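Local coordinates for meso-diaminopimelate dehydrogenase (Clostridium tetani, PDB 3WGY), which probably catalyses the reversible NADP-dependent oxidative deamination of meso-diaminopimelate, here as a mutant with the 2-oxo acid 4-methyl-2-oxovalerate bound, at residues F128-L133 / V303-I308; M82-F87 / N115-S120; V285-A290 / S311-K316; Y172-K177 / E198-V203. The protein carries 6 engineered substitutions. All coordinates share one frame; numbering follows the deposited sequence.

Contact 1 (F128-L133 / V303-I308)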
loop_
_atom_site.group_PDB
_atom_site.type_symbol
_atom_site.label_atom_id
_atom_site.label_comp_id
_atom_site.label_asym_id
_atom_site.label_seq_id
_atom_site.Cartn_x
_atom_site.Cartn_y
_atom_site.Cartn_z
ATOM N N PHE B 128 -1.218 -0.324 8.128
ATOM C CA PHE B 128 0.122 -0.827 8.385
ATOM C C PHE B 128 0.171 -2.340 8.241
ATOM O O PHE B 128 1.142 -2.890 7.723
ATOM C CB PHE B 128 0.600 -0.396 9.776
ATOM C CG PHE B 128 1.127 1.013 9.823
ATOM C CD1 PHE B 128 0.950 1.876 8.750
ATOM C CD2 PHE B 128 1.787 1.481 10.948
ATOM C CE1 PHE B 128 1.425 3.187 8.803
ATOM C CE2 PHE B 128 2.267 2.792 11.008
ATOM C CZ PHE B 128 2.086 3.643 9.939
ATOM N N SER B 129 -0.894 -3.005 8.685
ATOM C CA SER B 129 -1.001 -4.454 8.605
ATOM C C SER B 129 -0.925 -4.897 7.148
ATOM O O SER B 129 -0.195 -5.821 6.810
ATOM C CB SER B 129 -2.338 -4.921 9.199
ATOM O OG SER B 129 -2.586 -4.299 10.447
ATOM N N LEU B 130 -1.691 -4.228 6.291
ATOM C CA LEU B 130 -1.716 -4.561 4.871
ATOM C C LEU B 130 -0.332 -4.429 4.260
ATOM O O LEU B 130 0.079 -5.260 3.448
ATOM C CB LEU B 130 -2.676 -3.639 4.115
ATOM C CG LEU B 130 -4.175 -3.886 4.283
ATOM C CD1 LEU B 130 -4.958 -2.637 3.884
ATOM C CD2 LEU B 130 -4.582 -5.112 3.430
ATOM N N ASN B 131 0.385 -3.376 4.645
ATOM C CA ASN B 131 1.704 -3.161 4.092
ATOM C C ASN B 131 2.769 -4.098 4.618
ATOM O O ASN B 131 3.732 -4.379 3.906
ATOM C CB ASN B 131 2.120 -1.694 4.239
ATOM C CG ASN B 131 1.455 -0.815 3.189
ATOM O OD1 ASN B 131 0.350 -0.310 3.385
ATOM N ND2 ASN B 131 2.110 -0.669 2.056
ATOM N N ARG B 132 2.617 -4.588 5.848
ATOM C CA ARG B 132 3.594 -5.557 6.358
ATOM C C ARG B 132 3.370 -6.810 5.505
ATOM O O ARG B 132 4.312 -7.429 5.016
ATOM C CB ARG B 132 3.332 -5.907 7.830
ATOM C CG ARG B 132 3.514 -4.771 8.821
ATOM C CD ARG B 132 3.202 -5.247 10.247
ATOM N NE ARG B 132 2.963 -4.120 11.140
ATOM C CZ ARG B 132 1.773 -3.776 11.621
ATOM N NH1 ARG B 132 0.684 -4.465 11.319
ATOM N NH2 ARG B 132 1.675 -2.718 12.397
ATOM N N LEU B 133 2.102 -7.162 5.319
ATOM C CA LEU B 133 1.727 -8.329 4.532
ATOM C C LEU B 133 2.258 -8.239 3.107
ATOM O O LEU B 133 2.918 -9.158 2.614
ATOM C CB LEU B 133 0.203 -8.478 4.502
ATOM C CG LEU B 133 -0.317 -9.636 3.644
ATOM C CD1 LEU B 133 0.399 -10.938 4.026
ATOM C CD2 LEU B 133 -1.833 -9.762 3.823
ATOM N N VAL B 303 -14.263 -10.486 9.130
ATOM C CA VAL B 303 -13.189 -10.302 8.159
ATOM C C VAL B 303 -12.255 -9.207 8.654
ATOM O O VAL B 303 -12.638 -8.383 9.490
ATOM C CB VAL B 303 -13.735 -9.855 6.778
ATOM C CG1 VAL B 303 -14.567 -10.961 6.153
ATOM C CG2 VAL B 303 -14.564 -8.588 6.937
ATOM N N THR B 304 -11.030 -9.214 8.138
ATOM C CA THR B 304 -10.041 -8.208 8.485
ATOM C C THR B 304 -9.703 -7.479 7.185
ATOM O O THR B 304 -10.142 -7.893 6.106
ATOM C CB THR B 304 -8.752 -8.843 9.056
ATOM O OG1 THR B 304 -8.003 -9.456 8.000
ATOM C CG2 THR B 304 -9.094 -9.901 10.098
ATOM N N VAL B 305 -8.929 -6.401 7.275
ATOM C CA VAL B 305 -8.559 -5.669 6.071
ATOM C C VAL B 305 -7.809 -6.574 5.092
ATOM O O VAL B 305 -7.825 -6.339 3.890
ATOM C CB VAL B 305 -7.669 -4.451 6.404
ATOM C CG1 VAL B 305 -8.448 -3.474 7.260
ATOM C CG2 VAL B 305 -6.402 -4.900 7.132
ATOM N N LEU B 306 -7.160 -7.608 5.619
ATOM C CA LEU B 306 -6.395 -8.556 4.809
ATOM C C LEU B 306 -7.231 -9.324 3.788
ATOM O O LEU B 306 -6.698 -9.776 2.775
ATOM C CB LEU B 306 -5.676 -9.564 5.712
ATOM C CG LEU B 306 -4.358 -9.182 6.408
ATOM C CD1 LEU B 306 -4.434 -7.801 7.000
ATOM C CD2 LEU B 306 -4.046 -10.216 7.487
ATOM N N ASP B 307 -8.531 -9.466 4.054
ATOM C CA ASP B 307 -9.443 -10.196 3.167
ATOM C C ASP B 307 -10.192 -9.321 2.173
ATOM O O ASP B 307 -10.948 -9.840 1.356
ATOM C CB ASP B 307 -10.529 -10.921 3.977
ATOM C CG ASP B 307 -9.984 -11.681 5.157
ATOM O OD1 ASP B 307 -9.128 -12.561 4.955
ATOM O OD2 ASP B 307 -10.425 -11.397 6.294
ATOM N N ILE B 308 -9.996 -8.009 2.229
ATOM C CA ILE B 308 -10.745 -7.106 1.357
ATOM C C ILE B 308 -9.972 -6.424 0.228
ATOM O O ILE B 308 -9.036 -5.673 0.468
ATOM C CB ILE B 308 -11.414 -6.000 2.202
ATOM C CG1 ILE B 308 -12.261 -6.629 3.309
ATOM C CG2 ILE B 308 -12.274 -5.117 1.321
ATOM C CD1 ILE B 308 -12.810 -5.611 4.291
#
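Leu130 lays CD2 against the flat backbone carbonyl of Val305, 3.5 Å from its O, and the side chain of Tyr287 touches both residues. A second planar group, the Arg132 guanidinium, takes no part across the contact: Phe128 C sits over one of its faces, 3.8 Å above the plane and offset toward the rim, while its NE is bonded to Thr146 and its NH2 forms a salt bridge with Asp124. Beyond the carbonyl, Leu130 rests its branch point on the valine, CG standing 3.8 Å from Val305 CG2. With Val305 CB already heading for the helix, CG2 lies between the backbone N and the carbonyl carbon of its own residue and meets the leucine there. Helix 123-138 follows strand 116-118 of the parallel Rossmann-type sheet, and 305-307 is a short 3-10 turn just beyond strand 301-303 at the edge of that sheet, so the contact seats the helix on the turn leaving the last strand. One helical turn on, Leu133 has CG anti to the backbone N (chi1 177°) and extends CD2 to within 3.7 Å of Leu306 CG, the two side chains passing at a slant. Ser129 adds a looser touch, its CB 4.2 Å from Leu306 CD1. Its hydroxyl is engaged elsewhere, with Gly126 N and with the C-terminal carboxylate of Leu326 of the second subunit. On the other segment, a nearly straight bond from Thr304 N to Asp307 OD2 (2.9 Å, 175°) ties the residue before the 3-10 turn to its last residue. Leu325 of the second subunit packs on both Ser129 and Leu133.

Contact 2 (M82-F87 / N115-S120)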
loop_
_atom_site.group_PDB
_atom_site.type_symbol
_atom_site.label_atom_id
_atom_site.label_comp_id
_atom_site.label_asym_id
_atom_site.label_seq_id
_atom_site.Cartn_x
_atom_site.Cartn_y
_atom_site.Cartn_z
ATOM N N MET B 82 -22.285 -7.461 20.955
ATOM C CA MET B 82 -23.684 -7.115 21.145
ATOM C C MET B 82 -24.294 -6.451 19.915
ATOM O O MET B 82 -25.473 -6.657 19.617
ATOM C CB MET B 82 -23.842 -6.200 22.359
ATOM C CG MET B 82 -23.234 -6.753 23.647
ATOM S SD MET B 82 -23.593 -8.510 23.965
ATOM C CE MET B 82 -25.399 -8.499 24.064
ATOM N N ILE B 83 -23.500 -5.655 19.201
ATOM C CA ILE B 83 -23.987 -4.974 18.002
ATOM C C ILE B 83 -23.964 -5.912 16.795
ATOM O O ILE B 83 -24.816 -5.820 15.911
ATOM C CB ILE B 83 -23.113 -3.750 17.629
ATOM C CG1 ILE B 83 -22.720 -2.964 18.880
ATOM C CG2 ILE B 83 -23.874 -2.858 16.643
ATOM C CD1 ILE B 83 -23.873 -2.408 19.666
ATOM N N ALA B 84 -22.978 -6.803 16.760
ATOM C CA ALA B 84 -22.828 -7.741 15.650
ATOM C C ALA B 84 -24.045 -8.633 15.437
ATOM O O ALA B 84 -24.335 -9.028 14.309
ATOM C CB ALA B 84 -21.583 -8.602 15.855
ATOM N N SER B 85 -24.750 -8.956 16.518
ATOM C CA SER B 85 -25.933 -9.804 16.420
ATOM C C SER B 85 -27.101 -9.057 15.809
ATOM O O SER B 85 -28.147 -9.644 15.541
ATOM C CB SER B 85 -26.352 -10.307 17.803
ATOM O OG SER B 85 -25.400 -11.209 18.335
ATOM N N GLN B 86 -26.924 -7.765 15.574
ATOM C CA GLN B 86 -28.007 -6.964 15.028
ATOM C C GLN B 86 -27.643 -6.166 13.789
ATOM O O GLN B 86 -28.525 -5.785 13.020
ATOM C CB GLN B 86 -28.519 -6.013 16.109
ATOM C CG GLN B 86 -28.934 -6.718 17.390
ATOM C CD GLN B 86 -29.192 -5.757 18.534
ATOM O OE1 GLN B 86 -28.285 -5.059 18.994
ATOM N NE2 GLN B 86 -30.435 -5.716 19.001
ATOM N N PHE B 87 -26.356 -5.897 13.594
ATOM C CA PHE B 87 -25.932 -5.128 12.426
ATOM C C PHE B 87 -24.617 -5.641 11.879
ATOM O O PHE B 87 -23.932 -6.432 12.521
ATOM C CB PHE B 87 -25.731 -3.645 12.774
ATOM C CG PHE B 87 -26.898 -3.007 13.480
ATOM C CD1 PHE B 87 -27.123 -3.238 14.830
ATOM C CD2 PHE B 87 -27.765 -2.163 12.794
ATOM C CE1 PHE B 87 -28.200 -2.637 15.490
ATOM C CE2 PHE B 87 -28.840 -1.559 13.444
ATOM C CZ PHE B 87 -29.056 -1.797 14.795
ATOM N N ASN B 115 -24.776 -11.758 9.487
ATOM C CA ASN B 115 -24.184 -10.443 9.242
ATOM C C ASN B 115 -22.686 -10.574 9.019
ATOM O O ASN B 115 -22.117 -11.652 9.173
ATOM C CB ASN B 115 -24.421 -9.528 10.442
ATOM C CG ASN B 115 -25.878 -9.183 10.633
ATOM O OD1 ASN B 115 -26.331 -8.965 11.760
ATOM N ND2 ASN B 115 -26.622 -9.115 9.536
ATOM N N ILE B 116 -22.043 -9.470 8.662
ATOM C CA ILE B 116 -20.604 -9.483 8.446
ATOM C C ILE B 116 -19.986 -8.434 9.351
ATOM O O ILE B 116 -20.542 -7.355 9.526
ATOM C CB ILE B 116 -20.242 -9.188 6.970
ATOM C CG1 ILE B 116 -18.732 -8.962 6.833
ATOM C CG2 ILE B 116 -21.011 -7.977 6.473
ATOM C CD1 ILE B 116 -18.264 -8.832 5.401
ATOM N N SER B 117 -18.840 -8.763 9.938
ATOM C CA SER B 117 -18.158 -7.840 10.839
ATOM C C SER B 117 -16.694 -7.648 10.483
ATOM O O SER B 117 -15.941 -8.612 10.385
ATOM C CB SER B 117 -18.241 -8.335 12.285
ATOM O OG SER B 117 -19.571 -8.292 12.763
ATOM N N LEU B 118 -16.298 -6.399 10.292
ATOM C CA LEU B 118 -14.909 -6.086 9.984
ATOM C C LEU B 118 -14.218 -5.681 11.283
ATOM O O LEU B 118 -14.620 -4.722 11.935
ATOM C CB LEU B 118 -14.824 -4.937 8.977
ATOM C CG LEU B 118 -13.420 -4.350 8.810
ATOM C CD1 LEU B 118 -12.468 -5.450 8.353
ATOM C CD2 LEU B 118 -13.454 -3.196 7.800
ATOM N N ILE B 119 -13.190 -6.422 11.667
ATOM C CA ILE B 119 -12.466 -6.101 12.890
ATOM C C ILE B 119 -11.058 -5.584 12.604
ATOM O O ILE B 119 -10.483 -5.854 11.548
ATOM C CB ILE B 119 -12.315 -7.329 13.806
ATOM C CG1 ILE B 119 -11.270 -8.278 13.222
ATOM C CG2 ILE B 119 -13.658 -8.060 13.936
ATOM C CD1 ILE B 119 -10.743 -9.285 14.210
ATOM N N SER B 120 -10.530 -4.822 13.556
ATOM C CA SER B 120 -9.180 -4.289 13.498
ATOM C C SER B 120 -8.753 -3.468 12.283
ATOM O O SER B 120 -7.682 -3.706 11.713
ATOM C CB SER B 120 -8.185 -5.434 13.703
ATOM O OG SER B 120 -8.427 -6.113 14.929
#
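Asn115 directs its side chain at the backbone of residues 84-87, meeting carbonyl oxygens near the C-terminal part of helix 80-84. Its CG lies anti to its own carbonyl carbon (chi1 -67°), and in this position OD1 comes near two of these oxygens, 3.2 Å from Ala84 O and 3.6 Å from Phe87 O. In the same side chain, CB also lies 3.8 Å from Phe87 O. Phe87 does not return the approach with its ring. Its CB leaves the backbone on the side facing away from Asn115, and the ring edge has Ile83 O in plane, while Val63 packs against it. Ile83 O is also the acceptor for both Gln86 N and Phe87 N. Two residues on from Asn115, in strand 116-118, Ser117 presents OG to the methyl of Ala84, CB to OG being 3.7 Å. That hydroxyl has its polar partners in Thr89 and Ser110. The pairing places the C-terminal part of helix 80-84 beside strand 116-118 in the parallel sheet of the Rossmann-type domain, where strand 88-90 runs next to 116-118 and helix 99-113 connects the two in a beta-alpha-beta crossover; Ile109 of that helix also packs on Ala84. No hydrogen bond joins the two segments. Asn115 OD1 and Ala84 O are both acceptors, so their closeness should be mildly repulsive, and cohesion probably comes from van der Waals contacts and from the surrounding strand and helix.

Contact 3 (V285-A290 / S311-K316)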
loop_
_atom_site.group_PDB
_atom_site.type_symbol
_atom_site.label_atom_id
_atom_site.label_comp_id
_atom_site.label_asym_id
_atom_site.label_seq_id
_atom_site.Cartn_x
_atom_site.Cartn_y
_atom_site.Cartn_z
ATOM N N VAL B 285 -14.625 4.888 7.726
ATOM C CA VAL B 285 -15.670 5.189 6.759
ATOM C C VAL B 285 -15.453 4.481 5.423
ATOM O O VAL B 285 -16.386 3.881 4.889
ATOM C CB VAL B 285 -15.780 6.698 6.509
ATOM C CG1 VAL B 285 -16.789 6.971 5.390
ATOM C CG2 VAL B 285 -16.213 7.394 7.795
ATOM N N ALA B 286 -14.236 4.544 4.885
ATOM C CA ALA B 286 -13.953 3.897 3.608
ATOM C C ALA B 286 -14.253 2.403 3.675
ATOM O O ALA B 286 -14.847 1.829 2.748
ATOM C CB ALA B 286 -12.511 4.118 3.211
ATOM N N TYR B 287 -13.837 1.772 4.769
ATOM C CA TYR B 287 -14.079 0.348 4.945
ATOM C C TYR B 287 -15.563 0.035 5.140
ATOM O O TYR B 287 -15.993 -1.098 4.932
ATOM C CB TYR B 287 -13.236 -0.196 6.097
ATOM C CG TYR B 287 -11.884 -0.673 5.609
ATOM C CD1 TYR B 287 -11.736 -1.940 5.042
ATOM C CD2 TYR B 287 -10.781 0.181 5.603
ATOM C CE1 TYR B 287 -10.529 -2.345 4.469
ATOM C CE2 TYR B 287 -9.564 -0.212 5.033
ATOM C CZ TYR B 287 -9.450 -1.474 4.462
ATOM O OH TYR B 287 -8.280 -1.846 3.837
ATOM N N SER B 288 -16.347 1.043 5.518
ATOM C CA SER B 288 -17.785 0.846 5.679
ATOM C C SER B 288 -18.376 0.603 4.303
ATOM O O SER B 288 -19.299 -0.194 4.149
ATOM C CB SER B 288 -18.448 2.075 6.300
ATOM O OG SER B 288 -18.276 2.058 7.702
ATOM N N ARG B 289 -17.837 1.297 3.305
ATOM C CA ARG B 289 -18.312 1.137 1.941
ATOM C C ARG B 289 -18.057 -0.297 1.498
ATOM O O ARG B 289 -18.897 -0.908 0.842
ATOM C CB ARG B 289 -17.593 2.101 0.989
ATOM C CG ARG B 289 -18.050 1.950 -0.463
ATOM C CD ARG B 289 -17.440 2.985 -1.396
ATOM N NE ARG B 289 -17.790 4.358 -1.033
ATOM C CZ ARG B 289 -17.011 5.178 -0.341
ATOM N NH1 ARG B 289 -15.814 4.775 0.078
ATOM N NH2 ARG B 289 -17.432 6.402 -0.061
ATOM N N ALA B 290 -16.892 -0.829 1.866
ATOM C CA ALA B 290 -16.518 -2.191 1.501
ATOM C C ALA B 290 -17.387 -3.240 2.183
ATOM O O ALA B 290 -17.769 -4.232 1.563
ATOM C CB ALA B 290 -15.061 -2.442 1.843
ATOM N N SER B 311 -10.500 -2.491 -4.287
ATOM C CA SER B 311 -11.592 -2.018 -5.144
ATOM C C SER B 311 -12.870 -1.706 -4.356
ATOM O O SER B 311 -13.624 -0.799 -4.719
ATOM C CB SER B 311 -11.910 -3.057 -6.221
ATOM O OG SER B 311 -12.325 -4.278 -5.638
ATOM N N TYR B 312 -13.117 -2.454 -3.283
ATOM C CA TYR B 312 -14.314 -2.242 -2.473
ATOM C C TYR B 312 -14.319 -0.946 -1.665
ATOM O O TYR B 312 -15.368 -0.518 -1.190
ATOM C CB TYR B 312 -14.523 -3.416 -1.520
ATOM C CG TYR B 312 -15.042 -4.673 -2.180
ATOM C CD1 TYR B 312 -14.265 -5.383 -3.094
ATOM C CD2 TYR B 312 -16.313 -5.158 -1.879
ATOM C CE1 TYR B 312 -14.744 -6.552 -3.692
ATOM C CE2 TYR B 312 -16.802 -6.322 -2.468
ATOM C CZ TYR B 312 -16.013 -7.016 -3.373
ATOM O OH TYR B 312 -16.495 -8.176 -3.941
ATOM N N LEU B 313 -13.150 -0.326 -1.510
ATOM C CA LEU B 313 -13.022 0.919 -0.754
ATOM C C LEU B 313 -13.421 2.140 -1.577
ATOM O O LEU B 313 -13.551 3.247 -1.044
ATOM C CB LEU B 313 -11.581 1.100 -0.283
ATOM C CG LEU B 313 -10.970 0.016 0.606
ATOM C CD1 LEU B 313 -9.503 0.361 0.848
ATOM C CD2 LEU B 313 -11.739 -0.070 1.931
ATOM N N SER B 314 -13.620 1.934 -2.873
ATOM C CA SER B 314 -13.976 3.028 -3.761
ATOM C C SER B 314 -15.419 2.996 -4.249
ATOM O O SER B 314 -15.994 1.932 -4.449
ATOM C CB SER B 314 -13.042 3.028 -4.973
ATOM O OG SER B 314 -13.450 4.000 -5.921
ATOM N N PRO B 315 -16.025 4.178 -4.424
ATOM C CA PRO B 315 -17.405 4.271 -4.899
ATOM C C PRO B 315 -17.450 4.212 -6.425
ATOM O O PRO B 315 -18.521 4.178 -7.021
ATOM C CB PRO B 315 -17.859 5.623 -4.360
ATOM C CG PRO B 315 -16.614 6.443 -4.482
ATOM C CD PRO B 315 -15.543 5.493 -3.958
ATOM N N LYS B 316 -16.277 4.202 -7.054
ATOM C CA LYS B 316 -16.201 4.147 -8.510
ATOM C C LYS B 316 -16.426 2.725 -9.018
ATOM O O LYS B 316 -16.307 1.757 -8.269
ATOM C CB LYS B 316 -14.845 4.673 -8.992
ATOM C CG LYS B 316 -14.645 6.154 -8.715
ATOM C CD LYS B 316 -13.229 6.628 -9.024
ATOM C CE LYS B 316 -13.079 8.124 -8.715
ATOM N NZ LYS B 316 -11.678 8.642 -8.844
#
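The apolar part of the contact centres on Leu313 and Tyr287. Leu313 CD2 stands over the middle of the tyrosine ring in a CH-pi contact, 3.4 Å from the centroid and 5° off the normal, while CD1 leans toward the phenol end, 3.9 Å from Tyr287 OH. With CG anti to its carbonyl carbon and an extended second torsion, Leu313 brings its branch back toward the helix although its CB starts out away from it. Beside it, Ala290 CB meets Tyr312 CB at 3.5 Å, where the backbones also come close. Helix 276-296 packs along the parallel sheet of the Rossmann-type domain, and the 3-10 turn at 311-313 with its following loop lies against this helix on the way to helix 318-324. Polar contact comes from Arg289. Extended through its first two torsions and bent at the third (chi3 -61°), it sends NH1 to Leu313 O, 3.0 Å away, in a weak bond at 127°; the oxygen lies near the guanidinium plane. The stronger polar partners are Asp28 for NE and Asn26 for NH2. Over one guanidinium face lies Pro315 CD, 3.8 Å above the plane and toward the rim, with Pro315 CB 3.6 Å from Arg289 NE. Within the loop, Ser314 OG accepts a hydrogen bond from Lys316 N, forming an ST turn, and Leu313 O is also weakly bonded to Ser137 of the second subunit.

Contact 4 (Y172-K177 / E198-V203). Engineered in segment 172-177: Ile173 (natural residue Thr). Engineered in segment 198-203: Met199 (natural residue Arg).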
loop_
_atom_site.group_PDB
_atom_site.type_symbol
_atom_site.label_atom_id
_atom_site.label_comp_id
_atom_site.label_asym_id
_atom_site.label_seq_id
_atom_site.Cartn_x
_atom_site.Cartn_y
_atom_site.Cartn_z
ATOM N N TYR B 172 6.233 11.546 24.100
ATOM C CA TYR B 172 6.169 11.244 22.675
ATOM C C TYR B 172 7.158 10.126 22.371
ATOM O O TYR B 172 8.274 10.124 22.893
ATOM C CB TYR B 172 6.597 12.439 21.818
ATOM C CG TYR B 172 5.684 13.635 21.853
ATOM C CD1 TYR B 172 4.481 13.648 21.140
ATOM C CD2 TYR B 172 6.029 14.765 22.591
ATOM C CE1 TYR B 172 3.649 14.764 21.163
ATOM C CE2 TYR B 172 5.209 15.879 22.622
ATOM C CZ TYR B 172 4.024 15.873 21.905
ATOM O OH TYR B 172 3.227 16.985 21.926
ATOM N N ILE B 173 6.746 9.177 21.539
ATOM C CA ILE B 173 7.641 8.112 21.111
ATOM C C ILE B 173 7.998 8.608 19.721
ATOM O O ILE B 173 7.120 9.047 18.974
ATOM C CB ILE B 173 6.942 6.732 21.001
ATOM C CG1 ILE B 173 6.502 6.249 22.388
ATOM C CG2 ILE B 173 7.907 5.718 20.396
ATOM C CD1 ILE B 173 5.874 4.850 22.413
ATOM N N ILE B 174 9.275 8.572 19.373
ATOM C CA ILE B 174 9.685 9.064 18.069
ATOM C C ILE B 174 10.709 8.160 17.412
ATOM O O ILE B 174 11.677 7.741 18.050
ATOM C CB ILE B 174 10.323 10.470 18.171
ATOM C CG1 ILE B 174 9.421 11.417 18.966
ATOM C CG2 ILE B 174 10.592 11.018 16.766
ATOM C CD1 ILE B 174 10.036 12.799 19.168
ATOM N N PRO B 175 10.501 7.832 16.129
ATOM C CA PRO B 175 11.456 6.975 15.427
ATOM C C PRO B 175 12.797 7.704 15.350
ATOM O O PRO B 175 12.838 8.922 15.193
ATOM C CB PRO B 175 10.812 6.801 14.055
ATOM C CG PRO B 175 9.347 6.810 14.385
ATOM C CD PRO B 175 9.247 7.958 15.365
ATOM N N ILE B 176 13.889 6.960 15.474
ATOM C CA ILE B 176 15.223 7.541 15.407
ATOM C C ILE B 176 15.652 7.560 13.948
ATOM O O ILE B 176 15.658 6.522 13.290
ATOM C CB ILE B 176 16.216 6.706 16.236
ATOM C CG1 ILE B 176 15.803 6.738 17.708
ATOM C CG2 ILE B 176 17.632 7.245 16.064
ATOM C CD1 ILE B 176 16.546 5.755 18.581
ATOM N N LYS B 177 16.011 8.733 13.437
ATOM C CA LYS B 177 16.401 8.845 12.034
ATOM C C LYS B 177 17.455 7.827 11.620
ATOM O O LYS B 177 17.379 7.258 10.529
ATOM C CB LYS B 177 16.915 10.250 11.715
ATOM C CG LYS B 177 17.011 10.507 10.217
ATOM C CD LYS B 177 17.760 11.790 9.901
ATOM C CE LYS B 177 17.618 12.166 8.430
ATOM N NZ LYS B 177 18.039 11.072 7.506
ATOM N N GLU B 198 13.063 6.699 20.233
ATOM C CA GLU B 198 13.522 7.444 21.400
ATOM C C GLU B 198 12.259 8.039 22.019
ATOM O O GLU B 198 11.188 8.021 21.406
ATOM C CB GLU B 198 14.480 8.571 21.000
ATOM C CG GLU B 198 13.795 9.797 20.431
ATOM C CD GLU B 198 14.755 10.948 20.165
ATOM O OE1 GLU B 198 15.446 11.389 21.106
ATOM O OE2 GLU B 198 14.817 11.422 19.011
ATOM N N MET B 199 12.370 8.553 23.233
ATOM C CA MET B 199 11.219 9.148 23.887
ATOM C C MET B 199 11.540 10.547 24.383
ATOM O O MET B 199 12.590 10.781 24.980
ATOM C CB MET B 199 10.747 8.257 25.036
ATOM C CG MET B 199 9.775 7.172 24.578
ATOM S SD MET B 199 9.444 5.959 25.857
ATOM C CE MET B 199 9.174 4.482 24.869
ATOM N N VAL B 200 10.630 11.474 24.108
ATOM C CA VAL B 200 10.801 12.862 24.503
ATOM C C VAL B 200 9.642 13.282 25.391
ATOM O O VAL B 200 8.468 13.053 25.072
ATOM C CB VAL B 200 10.859 13.790 23.265
ATOM C CG1 VAL B 200 11.182 15.231 23.691
ATOM C CG2 VAL B 200 11.910 13.281 22.289
ATOM N N CYS B 201 9.978 13.890 26.520
ATOM C CA CYS B 201 8.962 14.342 27.451
ATOM C C CYS B 201 9.038 15.846 27.615
ATOM O O CYS B 201 10.108 16.448 27.524
ATOM C CB CYS B 201 9.151 13.683 28.818
ATOM S SG CYS B 201 9.020 11.882 28.841
ATOM N N TYR B 202 7.880 16.455 27.832
ATOM C CA TYR B 202 7.798 17.885 28.063
ATOM C C TYR B 202 7.069 17.963 29.389
ATOM O O TYR B 202 5.893 17.611 29.488
ATOM C CB TYR B 202 7.016 18.574 26.948
ATOM C CG TYR B 202 7.735 18.528 25.617
ATOM C CD1 TYR B 202 7.689 17.387 24.811
ATOM C CD2 TYR B 202 8.497 19.617 25.181
ATOM C CE1 TYR B 202 8.382 17.333 23.602
ATOM C CE2 TYR B 202 9.195 19.575 23.986
ATOM C CZ TYR B 202 9.135 18.433 23.199
ATOM O OH TYR B 202 9.836 18.398 22.018
ATOM N N VAL B 203 7.782 18.419 30.410
ATOM C CA VAL B 203 7.230 18.474 31.750
ATOM C C VAL B 203 7.024 19.845 32.372
ATOM O O VAL B 203 7.827 20.751 32.200
ATOM C CB VAL B 203 8.122 17.642 32.712
ATOM C CG1 VAL B 203 7.661 17.810 34.155
ATOM C CG2 VAL B 203 8.106 16.179 32.292
HETATM O O HOH W 1 14.075 11.301 16.698
#
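Tyr172 and Val200 exchange two backbone hydrogen bonds, and Ile174 and Glu198 exchange two more. The straightest runs from Glu198 N to Ile174 O at 2.8 Å and 168°, whereas Tyr172 N to Val200 O, 2.9 Å, is more bent. Between them Ile173 and Met199 form the non-hydrogen-bonded pair of this antiparallel arrangement, both engineered residues, lying side by side and pointing the same way with Ile173 CG1 4.0 Å from Met199 CG. On the face carrying Tyr172, Ile174, Glu198 and Val200, Ile174 CD1 crosses to Val200 CG2 at 3.7 Å. Glu198 holds CG between its backbone N and carbonyl carbon (chi1 78°), which sets it 4.2 Å from Ile174 CB. The Tyr172 and Tyr202 rings meet rim to rim, planes at 82° and CE2 of Tyr172 3.6 Å from CE1 of Tyr202, neither over the other's face. Strands 166-175 and 197-205 are the central pair of a mixed four-stranded sheet within the C-terminal family region, and the Ile173 side chain is about 6 Å from the bound 4-methyl-2-oxovalerate, whose pocket includes Ser153, engineered Leu154, Gly155 and His156. Where strand 166-175 ends, Ile176, at the N-cap position of the next helix, lays CG1 3.7 Å from Glu198 N. In the next shell, Tyr172 OH is held by His244, while His233 and His244 meet the Tyr202 ring. Ser153 touches Ile173, and His156 touches Met199, linking the engineered pair to the pocket residues.

Overall arrangement
Contacts 1, 2 and 3 form one connected region around the Rossmann-type sheet, whereas contact 4 lies apart beside the ligand. Contact 2 is joined to contact 1 by a probable hydrogen bond from Val303 N to Ser117 O (2.8 Å). Tyr287 of contact 3 joins all three: its OH lies 3.4 Å from Leu130 CD1, and its CB 3.5 Å from Leu118 CD2. Contacts 1 and 3 also both reach the second subunit. Contact 4 is nested in the chain between the segments of contact 1, with their nearest atoms about 9 Å apart; its centre lies about 35 Å from that of contact 3 and about 37 Å from that of contact 2.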